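Local coordinates for protein 6-phospho-beta-d glycosidase (Streptococcus pyogenes, PDB 5FOO) that probably hydrolyses 6-phosphorylated beta-glucosides as a family 1 glycoside hydrolase, and here holds the probe 6-phosphocyclophellitol in its active-site pocket, at residues A[84-89]-A[124-129]; A[259-264]-A[274-279]; A[418-423]-A[429-434]. The protein carries 1 engineered substitution. All coordinates share one frame; numbering follows the deposited sequence.

Interaction 1: A[84-89]-A[124-129]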
loop_
_atom_site.group_PDB
_atom_site.type_symbol
_atom_site.label_atom_id
_atom_site.label_comp_id
_atom_site.label_asym_id
_atom_site.label_seq_id
_atom_site.Cartn_x
_atom_site.Cartn_y
_atom_site.Cartn_z
ATOM N N ASP A 84 8.269 4.882 21.982
ATOM C CA ASP A 84 7.794 4.862 23.335
ATOM C C ASP A 84 7.007 6.174 23.548
ATOM O O ASP A 84 5.788 6.158 23.597
ATOM C CB ASP A 84 8.985 4.693 24.294
ATOM C CG ASP A 84 8.602 4.870 25.780
ATOM O OD1 ASP A 84 7.428 5.025 26.159
ATOM O OD2 ASP A 84 9.511 4.900 26.591
ATOM N N ASP A 85 7.698 7.313 23.570
ATOM C CA ASP A 85 7.058 8.594 23.826
ATOM C C ASP A 85 6.996 9.230 22.432
ATOM O O ASP A 85 8.020 9.496 21.822
ATOM C CB ASP A 85 7.912 9.377 24.855
ATOM C CG ASP A 85 7.514 10.866 25.003
ATOM O OD1 ASP A 85 6.698 11.410 24.235
ATOM O OD2 ASP A 85 8.106 11.515 25.903
ATOM N N PHE A 86 5.792 9.421 21.920
ATOM C CA PHE A 86 5.581 9.981 20.599
ATOM C C PHE A 86 6.084 11.404 20.429
ATOM O O PHE A 86 6.513 11.758 19.345
ATOM C CB PHE A 86 4.108 9.964 20.207
ATOM C CG PHE A 86 3.523 8.604 20.074
ATOM C CD1 PHE A 86 4.052 7.687 19.198
ATOM C CD2 PHE A 86 2.396 8.259 20.775
ATOM C CE1 PHE A 86 3.500 6.433 19.068
ATOM C CE2 PHE A 86 1.823 7.001 20.634
ATOM C CZ PHE A 86 2.374 6.086 19.770
ATOM N N GLU A 87 6.000 12.213 21.481
ATOM C CA GLU A 87 6.335 13.634 21.403
ATOM C C GLU A 87 7.846 13.778 21.282
ATOM O O GLU A 87 8.308 14.676 20.689
ATOM C CB GLU A 87 5.893 14.375 22.688
ATOM C CG GLU A 87 4.401 14.407 22.941
ATOM C CD GLU A 87 3.630 15.215 21.885
ATOM O OE1 GLU A 87 4.159 16.119 21.184
ATOM O OE2 GLU A 87 2.457 14.977 21.769
ATOM N N GLN A 88 8.618 12.855 21.822
ATOM C CA GLN A 88 10.093 12.958 21.816
ATOM C C GLN A 88 10.701 11.924 20.894
ATOM O O GLN A 88 11.900 11.856 20.780
ATOM C CB GLN A 88 10.621 12.750 23.262
ATOM C CG GLN A 88 10.472 13.964 24.154
ATOM C CD GLN A 88 11.548 14.995 23.833
ATOM O OE1 GLN A 88 12.708 14.857 24.234
ATOM N NE2 GLN A 88 11.176 16.018 23.084
ATOM N N ALA A 89 9.876 11.107 20.244
ATOM C CA ALA A 89 10.328 9.921 19.538
ATOM C C ALA A 89 11.438 9.129 20.274
ATOM O O ALA A 89 12.475 8.777 19.673
ATOM C CB ALA A 89 10.762 10.304 18.142
ATOM N N ILE A 124 -3.568 5.612 17.762
ATOM C CA ILE A 124 -4.805 6.206 18.340
ATOM C C ILE A 124 -4.505 7.380 19.272
ATOM O O ILE A 124 -5.225 8.364 19.249
ATOM C CB ILE A 124 -5.712 5.138 19.000
ATOM C CG1 ILE A 124 -7.155 5.672 19.238
ATOM C CG2 ILE A 124 -5.089 4.656 20.287
ATOM C CD1 ILE A 124 -7.900 6.087 17.969
ATOM N N ALA A 125 -3.410 7.385 20.034
ATOM C CA ALA A 125 -3.245 8.503 20.971
ATOM C C ALA A 125 -3.061 9.828 20.222
ATOM O O ALA A 125 -3.494 10.891 20.708
ATOM C CB ALA A 125 -2.086 8.284 21.963
ATOM N N LEU A 126 -2.443 9.778 19.038
ATOM C CA LEU A 126 -2.264 10.989 18.202
ATOM C C LEU A 126 -3.528 11.427 17.511
ATOM O O LEU A 126 -3.717 12.610 17.313
ATOM C CB LEU A 126 -1.125 10.831 17.196
ATOM C CG LEU A 126 0.238 10.538 17.846
ATOM C CD1 LEU A 126 1.336 10.397 16.754
ATOM C CD2 LEU A 126 0.570 11.560 18.972
ATOM N N TYR A 127 -4.392 10.488 17.133
ATOM C CA TYR A 127 -5.727 10.851 16.699
ATOM C C TYR A 127 -6.498 11.557 17.814
ATOM O O TYR A 127 -7.001 12.651 17.611
ATOM C CB TYR A 127 -6.541 9.663 16.168
ATOM C CG TYR A 127 -7.888 10.185 15.734
ATOM C CD1 TYR A 127 -8.014 10.927 14.559
ATOM C CD2 TYR A 127 -9.045 10.000 16.540
ATOM C CE1 TYR A 127 -9.243 11.439 14.174
ATOM C CE2 TYR A 127 -10.287 10.514 16.156
ATOM C CZ TYR A 127 -10.377 11.233 14.991
ATOM O OH TYR A 127 -11.558 11.765 14.594
ATOM N N GLN A 128 -6.531 10.965 19.001
ATOM C CA GLN A 128 -7.326 11.529 20.148
ATOM C C GLN A 128 -6.776 12.875 20.564
ATOM O O GLN A 128 -7.497 13.839 20.663
ATOM C CB GLN A 128 -7.360 10.546 21.359
ATOM C CG GLN A 128 -8.219 9.289 21.113
ATOM C CD GLN A 128 -8.063 8.166 22.157
ATOM O OE1 GLN A 128 -7.051 8.049 22.847
ATOM N NE2 GLN A 128 -9.026 7.281 22.184
ATOM N N ALA A 129 -5.470 12.983 20.728
ATOM C CA ALA A 129 -4.877 14.239 21.114
ATOM C C ALA A 129 -4.925 15.373 20.080
ATOM O O ALA A 129 -5.051 16.558 20.463
ATOM C CB ALA A 129 -3.445 14.024 21.583
#
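Phe86 and Leu126 meet between two loop regions of the (beta/alpha)8 barrel, those that follow the second strand, 72-76, and the third, 112-116. Phe86 belongs to the loop between helices 79-82 and 93-108, Leu126 to the short helix 124-130. The leucine touches with one branch. CD1 continues its chain in extended form (chi2 -180°), which leaves CD2 to turn toward the phenylalanine and settle 4.1 Å from Phe86 CB. Phe86 carries CG opposite its carbonyl carbon and beside the backbone N (chi1 -64°), and this swings the ring past Leu126 toward the first turn of the helix. There Phe86 CE2 lies 4.3 Å from Ala125 CB, and both methyl groups approach the ring at a slant.

Apolar contact is all that joins the two segments directly, and the apolar cluster is extended by neighbours: Trp79 meets the Phe86 ring edge-to-face, while Val138 and Leu141 of helix 136-153 pack on Leu126. Polar groups work at the margin. Glu87 accepts a bond from Tyr130 OH through OE2 and pairs with His137 through OE1, tying its loop to the end of helix 124-130 and to helix 136-153. The loop itself is folded by an Asx turn, in which Glu87 N donates to Asp85 OD1 over 3.0 Å, reaching the anti side of the carboxylate from somewhat out of its plane.

Interaction 2: A[259-264]-A[274-279]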
loop_
_atom_site.group_PDB
_atom_site.type_symbol
_atom_site.label_atom_id
_atom_site.label_comp_id
_atom_site.label_asym_id
_atom_site.label_seq_id
_atom_site.Cartn_x
_atom_site.Cartn_y
_atom_site.Cartn_z
ATOM N N GLY A 259 6.805 17.194 -7.374
ATOM C CA GLY A 259 6.936 18.182 -6.278
ATOM C C GLY A 259 5.936 19.358 -6.383
ATOM O O GLY A 259 6.206 20.438 -5.844
ATOM N N LYS A 260 4.795 19.142 -7.054
ATOM C CA LYS A 260 3.740 20.153 -7.215
ATOM C C LYS A 260 2.388 19.481 -7.113
ATOM O O LYS A 260 2.243 18.297 -7.399
ATOM C CB LYS A 260 3.796 20.847 -8.596
ATOM C CG LYS A 260 5.160 21.258 -9.101
ATOM N N PHE A 261 1.358 20.221 -6.734
ATOM C CA PHE A 261 -0.001 19.677 -6.844
ATOM C C PHE A 261 -0.552 19.998 -8.228
ATOM O O PHE A 261 -0.131 20.924 -8.815
ATOM C CB PHE A 261 -0.825 20.223 -5.772
ATOM C CG PHE A 261 -0.421 19.732 -4.420
ATOM C CD1 PHE A 261 -0.738 18.458 -4.031
ATOM C CD2 PHE A 261 0.299 20.543 -3.551
ATOM C CE1 PHE A 261 -0.340 18.001 -2.769
ATOM C CE2 PHE A 261 0.685 20.073 -2.316
ATOM C CZ PHE A 261 0.367 18.802 -1.923
ATOM N N PRO A 262 -1.475 19.203 -8.761
ATOM C CA PRO A 262 -2.015 19.558 -10.085
ATOM C C PRO A 262 -2.920 20.784 -10.025
ATOM O O PRO A 262 -3.847 20.847 -9.177
ATOM C CB PRO A 262 -2.821 18.345 -10.504
ATOM C CG PRO A 262 -2.734 17.363 -9.388
ATOM C CD PRO A 262 -2.077 17.994 -8.201
ATOM N N GLU A 263 -2.659 21.733 -10.916
ATOM C CA GLU A 263 -3.270 23.067 -10.883
ATOM C C GLU A 263 -4.788 22.987 -11.069
ATOM O O GLU A 263 -5.569 23.660 -10.395
ATOM C CB GLU A 263 -2.678 23.925 -11.997
ATOM C CG GLU A 263 -1.219 24.275 -11.838
ATOM C CD GLU A 263 -1.007 25.727 -11.528
ATOM O OE1 GLU A 263 -1.234 26.102 -10.343
ATOM O OE2 GLU A 263 -0.635 26.474 -12.475
ATOM N N GLU A 264 -5.199 22.107 -11.959
ATOM C CA GLU A 264 -6.611 21.934 -12.216
ATOM C C GLU A 264 -7.353 21.434 -10.972
ATOM O O GLU A 264 -8.478 21.867 -10.721
ATOM C CB GLU A 264 -6.843 21.021 -13.420
ATOM C CG GLU A 264 -8.280 21.027 -13.896
ATOM C CD GLU A 264 -8.548 20.064 -15.045
ATOM O OE1 GLU A 264 -7.608 19.485 -15.639
ATOM O OE2 GLU A 264 -9.733 19.883 -15.373
ATOM N N VAL A 274 -12.928 23.987 -0.305
ATOM C CA VAL A 274 -12.332 22.972 0.541
ATOM C C VAL A 274 -10.821 22.830 0.400
ATOM O O VAL A 274 -10.242 21.896 0.957
ATOM C CB VAL A 274 -13.013 21.579 0.328
ATOM C CG1 VAL A 274 -14.477 21.625 0.804
ATOM C CG2 VAL A 274 -12.908 21.103 -1.118
ATOM N N LEU A 275 -10.185 23.756 -0.297
ATOM C CA LEU A 275 -8.747 23.740 -0.462
ATOM C C LEU A 275 -7.995 23.714 0.895
ATOM O O LEU A 275 -8.375 24.388 1.855
ATOM C CB LEU A 275 -8.277 24.919 -1.313
ATOM C CG LEU A 275 -6.778 24.952 -1.707
ATOM C CD1 LEU A 275 -6.423 23.843 -2.703
ATOM C CD2 LEU A 275 -6.421 26.313 -2.270
ATOM N N TRP A 276 -6.962 22.866 0.949
ATOM C CA TRP A 276 -6.080 22.729 2.099
ATOM C C TRP A 276 -5.452 24.050 2.454
ATOM O O TRP A 276 -5.333 24.941 1.635
ATOM C CB TRP A 276 -4.935 21.688 1.837
ATOM C CG TRP A 276 -4.239 21.867 0.505
ATOM C CD1 TRP A 276 -3.428 22.903 0.118
ATOM C CD2 TRP A 276 -4.377 21.020 -0.622
ATOM N NE1 TRP A 276 -3.083 22.769 -1.186
ATOM C CE2 TRP A 276 -3.585 21.585 -1.661
ATOM C CE3 TRP A 276 -5.039 19.800 -0.834
ATOM C CZ2 TRP A 276 -3.408 20.968 -2.898
ATOM C CZ3 TRP A 276 -4.897 19.178 -2.103
ATOM C CH2 TRP A 276 -4.095 19.768 -3.113
ATOM N N GLN A 277 -5.046 24.136 3.696
ATOM C CA GLN A 277 -4.164 25.205 4.150
ATOM C C GLN A 277 -2.694 24.837 3.893
ATOM O O GLN A 277 -2.198 23.828 4.417
ATOM C CB GLN A 277 -4.360 25.403 5.663
ATOM C CG GLN A 277 -5.593 26.181 6.011
ATOM C CD GLN A 277 -5.434 27.666 5.677
ATOM O OE1 GLN A 277 -4.495 28.325 6.162
ATOM N NE2 GLN A 277 -6.329 28.201 4.831
ATOM N N SER A 278 -1.961 25.683 3.180
ATOM C CA SER A 278 -0.563 25.449 2.977
ATOM C C SER A 278 0.231 26.699 3.330
ATOM O O SER A 278 -0.348 27.726 3.531
ATOM C CB SER A 278 -0.382 25.080 1.516
ATOM O OG SER A 278 -0.540 26.215 0.704
ATOM N N THR A 279 1.551 26.611 3.412
ATOM C CA THR A 279 2.423 27.794 3.462
ATOM C C THR A 279 3.405 27.757 2.315
ATOM O O THR A 279 3.679 26.686 1.753
ATOM C CB THR A 279 3.186 27.918 4.789
ATOM O OG1 THR A 279 4.231 26.950 4.836
ATOM C CG2 THR A 279 2.238 27.713 6.000
#
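Phe261 and Trp276 meet across the two ends of helix 263-271, in the helical layer outside the barrel, and their two rings make the whole of the direct contact. Helix 263-271 runs between the segments, so the chain leaves and returns to bring the aromatic groups together. The rings tilt at 45° to one another with centroids 4.5 Å apart, an oblique pairing. It is the benzo part of the indole that touches: Trp276 CZ2 sits over one face of the phenylalanine, displaced toward the rim, and comes within 3.6 Å of Phe261 CG. Its neighbour Trp276 CH2 approaches Phe261 CD1 at 3.7 Å. The tryptophan reaches across because its CG lies between the backbone N and the carbonyl carbon (chi1 47°), a crowded position that projects the indole toward the opposing segment.

Further apolar groups surround the indole. Leu275 CD1 rests 3.8 Å above the plane of the Trp276 ring, near its rim, while Val266 and Leu269 of the intervening helix also pack on the indole and Tyr194 adds a stacked ring.

Polar bonds lie at the margins of the pair: Thr279, at the N-cap of helix 280-288, accepts from Glu282 N through OG1, and Gln277 is tied through its backbone N to Gln191 and through its O to Lys136.

The pair thus fills a junction of helices 235-258, 263-271 and 280-288, which lie between the fifth and sixth barrel strands, with helix 186-208, which precedes the fifth: Phe261 leans on Ala197 of helix 186-208, on Leu251 and Ala255 of helix 235-258, and on Leu283 and Ile286 of helix 280-288, while Trp276 packs against helices 186-208 and 263-271.

Interaction 3: A[418-423]-A[429-434]. With JAZ (6-phosphocyclophellitol), chain G.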
loop_
_atom_site.group_PDB
_atom_site.type_symbol
_atom_site.label_atom_id
_atom_site.label_comp_id
_atom_site.label_asym_id
_atom_site.label_seq_id
_atom_site.Cartn_x
_atom_site.Cartn_y
_atom_site.Cartn_z
ATOM N N PRO A 418 2.733 -12.874 0.743
ATOM C CA PRO A 418 3.398 -14.176 0.861
ATOM C C PRO A 418 2.648 -15.242 1.671
ATOM O O PRO A 418 2.558 -16.383 1.247
ATOM C CB PRO A 418 4.704 -13.825 1.566
ATOM C CG PRO A 418 4.993 -12.502 1.029
ATOM C CD PRO A 418 3.681 -11.783 1.050
ATOM N N ILE A 419 2.193 -14.857 2.848
ATOM C CA ILE A 419 1.500 -15.711 3.764
ATOM C C ILE A 419 0.181 -15.032 4.150
ATOM O O ILE A 419 0.174 -13.855 4.468
ATOM C CB ILE A 419 2.355 -15.914 5.022
ATOM C CG1 ILE A 419 3.683 -16.597 4.661
ATOM C CG2 ILE A 419 1.586 -16.729 6.076
ATOM C CD1 ILE A 419 4.703 -16.585 5.778
ATOM N N ASP A 420 -0.912 -15.783 4.149
ATOM C CA ASP A 420 -2.243 -15.288 4.485
ATOM C C ASP A 420 -2.121 -14.352 5.642
ATOM O O ASP A 420 -1.444 -14.705 6.649
ATOM C CB ASP A 420 -3.195 -16.436 4.899
ATOM C CG ASP A 420 -3.603 -17.375 3.730
ATOM O OD1 ASP A 420 -3.502 -17.019 2.530
ATOM O OD2 ASP A 420 -4.117 -18.479 4.057
ATOM N N GLY A 421 -2.737 -13.168 5.515
ATOM C CA GLY A 421 -2.733 -12.202 6.616
ATOM C C GLY A 421 -4.092 -11.580 6.938
ATOM O O GLY A 421 -5.087 -11.802 6.251
ATOM N N TRP A 422 -4.082 -10.709 7.921
ATOM C CA TRP A 422 -5.293 -10.090 8.436
ATOM C C TRP A 422 -5.630 -8.887 7.600
ATOM O O TRP A 422 -4.870 -7.938 7.638
ATOM C CB TRP A 422 -5.027 -9.682 9.878
ATOM C CG TRP A 422 -6.182 -9.125 10.594
ATOM C CD1 TRP A 422 -7.318 -9.814 11.032
ATOM C CD2 TRP A 422 -6.374 -7.763 10.970
ATOM N NE1 TRP A 422 -8.152 -8.939 11.710
ATOM C CE2 TRP A 422 -7.614 -7.684 11.668
ATOM C CE3 TRP A 422 -5.616 -6.591 10.805
ATOM C CZ2 TRP A 422 -8.113 -6.492 12.156
ATOM C CZ3 TRP A 422 -6.123 -5.404 11.311
ATOM C CH2 TRP A 422 -7.359 -5.378 12.001
ATOM N N SER A 423 -6.732 -8.916 6.811
ATOM C CA SER A 423 -7.093 -7.748 5.985
ATOM C C SER A 423 -8.177 -6.829 6.629
ATOM O O SER A 423 -9.276 -6.678 6.100
ATOM C CB SER A 423 -7.502 -8.028 4.485
ATOM O OG SER A 423 -7.074 -9.202 3.731
ATOM N N LYS A 429 -11.426 -13.481 6.019
ATOM C CA LYS A 429 -12.448 -13.920 5.073
ATOM C C LYS A 429 -11.855 -14.341 3.715
ATOM O O LYS A 429 -12.130 -15.426 3.213
ATOM C CB LYS A 429 -13.421 -12.775 4.840
ATOM C CG LYS A 429 -14.598 -13.152 3.972
ATOM C CD LYS A 429 -15.469 -11.920 3.754
ATOM C CE LYS A 429 -16.640 -12.372 2.875
ATOM N NZ LYS A 429 -17.567 -11.262 2.698
ATOM N N ASN A 430 -11.072 -13.460 3.122
ATOM C CA ASN A 430 -10.476 -13.740 1.837
ATOM C C ASN A 430 -8.953 -13.873 1.994
ATOM O O ASN A 430 -8.331 -13.020 2.616
ATOM C CB ASN A 430 -10.774 -12.636 0.845
ATOM C CG ASN A 430 -12.261 -12.312 0.740
ATOM O OD1 ASN A 430 -12.705 -11.206 1.121
ATOM N ND2 ASN A 430 -13.008 -13.222 0.197
ATOM N N ARG A 431 -8.422 -14.984 1.467
ATOM C CA ARG A 431 -7.007 -15.380 1.570
ATOM C C ARG A 431 -6.326 -14.971 0.285
ATOM O O ARG A 431 -6.862 -15.220 -0.771
ATOM C CB ARG A 431 -6.894 -16.885 1.806
ATOM C CG ARG A 431 -7.756 -17.450 2.961
ATOM C CD ARG A 431 -7.357 -16.773 4.247
ATOM N NE ARG A 431 -7.972 -17.322 5.452
ATOM C CZ ARG A 431 -7.410 -18.187 6.270
ATOM N NH1 ARG A 431 -6.188 -18.694 6.045
ATOM N NH2 ARG A 431 -8.089 -18.572 7.329
ATOM N N TYR A 432 -5.221 -14.249 0.423
ATOM C CA TYR A 432 -4.351 -13.808 -0.687
ATOM C C TYR A 432 -2.974 -14.536 -0.781
ATOM O O TYR A 432 -2.228 -14.299 -1.689
ATOM C CB TYR A 432 -4.051 -12.298 -0.533
ATOM C CG TYR A 432 -5.173 -11.340 -0.913
ATOM C CD1 TYR A 432 -6.191 -10.998 -0.018
ATOM C CD2 TYR A 432 -5.193 -10.743 -2.167
ATOM C CE1 TYR A 432 -7.207 -10.096 -0.370
ATOM C CE2 TYR A 432 -6.193 -9.837 -2.529
ATOM C CZ TYR A 432 -7.213 -9.515 -1.629
ATOM O OH TYR A 432 -8.194 -8.618 -2.051
ATOM N N GLY A 433 -2.645 -15.417 0.152
ATOM C CA GLY A 433 -1.298 -15.923 0.274
ATOM C C GLY A 433 -0.895 -16.834 -0.850
ATOM O O GLY A 433 -1.736 -17.588 -1.435
ATOM N N LEU A 434 0.399 -16.813 -1.140
ATOM C CA LEU A 434 1.014 -17.955 -1.826
ATOM C C LEU A 434 1.127 -19.138 -0.835
ATOM O O LEU A 434 1.261 -20.280 -1.213
ATOM C CB LEU A 434 2.435 -17.566 -2.254
ATOM C CG LEU A 434 2.591 -16.410 -3.202
ATOM C CD1 LEU A 434 4.066 -16.031 -3.288
ATOM C CD2 LEU A 434 1.995 -16.728 -4.580
HETATM C C2 JAZ G . -4.802 -5.167 1.657
HETATM C C3 JAZ G . -3.467 -4.393 1.694
HETATM C C4 JAZ G . -3.520 -3.186 0.764
HETATM C C5 JAZ G . -3.825 -3.571 -0.677
HETATM C C6 JAZ G . -5.066 -4.434 -0.744
HETATM C C7 JAZ G . -5.009 -5.622 0.217
HETATM C C8 JAZ G . -6.191 -6.571 0.039
HETATM O O9 JAZ G . -7.371 -5.841 0.363
HETATM P P10 JAZ G . -8.609 -6.618 0.987
HETATM O O11 JAZ G . -9.608 -5.543 1.238
HETATM O O12 JAZ G . -8.193 -7.501 2.088
HETATM O O13 JAZ G . -9.062 -7.542 -0.056
HETATM O O14 JAZ G . -6.229 -3.625 -0.524
HETATM O O15 JAZ G . -4.734 -6.340 2.475
HETATM O O16 JAZ G . -3.293 -3.946 3.016
HETATM O O17 JAZ G . -2.300 -2.466 0.833
HETATM O O HOH W 1 -4.382 -12.932 3.035
HETATM O O HOH W 2 -6.345 -13.565 4.639
HETATM O O HOH W 3 -9.871 -11.129 4.088
#
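Asp420 sets CG beside its backbone N (chi1 -70°) and Arg431 bends its chain at the second torsion (chi2 -60°), and together these turns bring carboxylate and guanidinium into a salt bridge. Arg431 NH1 donates to Asp420 OD2 over 2.9 Å; the oxygen lies in the guanidinium plane, yet it is approached from above the carboxylate, the two planes standing 87° apart. The other oxygen, Asp420 OD1, takes Gly433 N at 3.0 Å, nearly along its C-O direction. Lys447 and the backbone N of Asn437 also bind this buried carboxylate, which would probably stabilise its negative charge.

Farther along, water replaces direct pairing. One molecule accepts from Gly421 N and Tyr432 N, both at 3.0 Å; a second donates to Gly421 O at 2.7 Å and to Asn430 O at 2.9 Å. The two water-bridged loop segments lead Ser423 and Tyr432 to the phosphate of 6-phosphocyclophellitol, consistent with a part in recognising 6-phosphorylated substrates. Tyr432 OH donates to ligand O13, which lies at the ring's edge, although the modelled 2.4 Å is doubtfully short. Ser423 also lies against the phosphate, too tightly in the model for detail.

The two segments run nearly antiparallel to each other within the loop linking the eighth barrel strand, 410-416, to strand 435-437, with Pro418 packed on helix 54-67 and Leu434 on helix 448-459.

Overall arrangement
The three contacts follow one another along a single barrel chain and do not touch. Interaction 3 alone reaches the ligand, contributing Ser423 and Tyr432 to a pocket that also includes Gln18, His119, Glu165 and Lys337. Interaction 1, in the loops after the second and third strands, has its centre about 30 Å from that of interaction 3, though their nearest atoms come within about 13 Å. Interaction 2 lies among the helices between the fifth and sixth strands. The centres of interactions 2 and 3 are about 37 Å apart, on opposite sides of the chain's middle. Between interactions 1 and 2 the centres are about 27 Å apart and the nearest atoms about 17 Å.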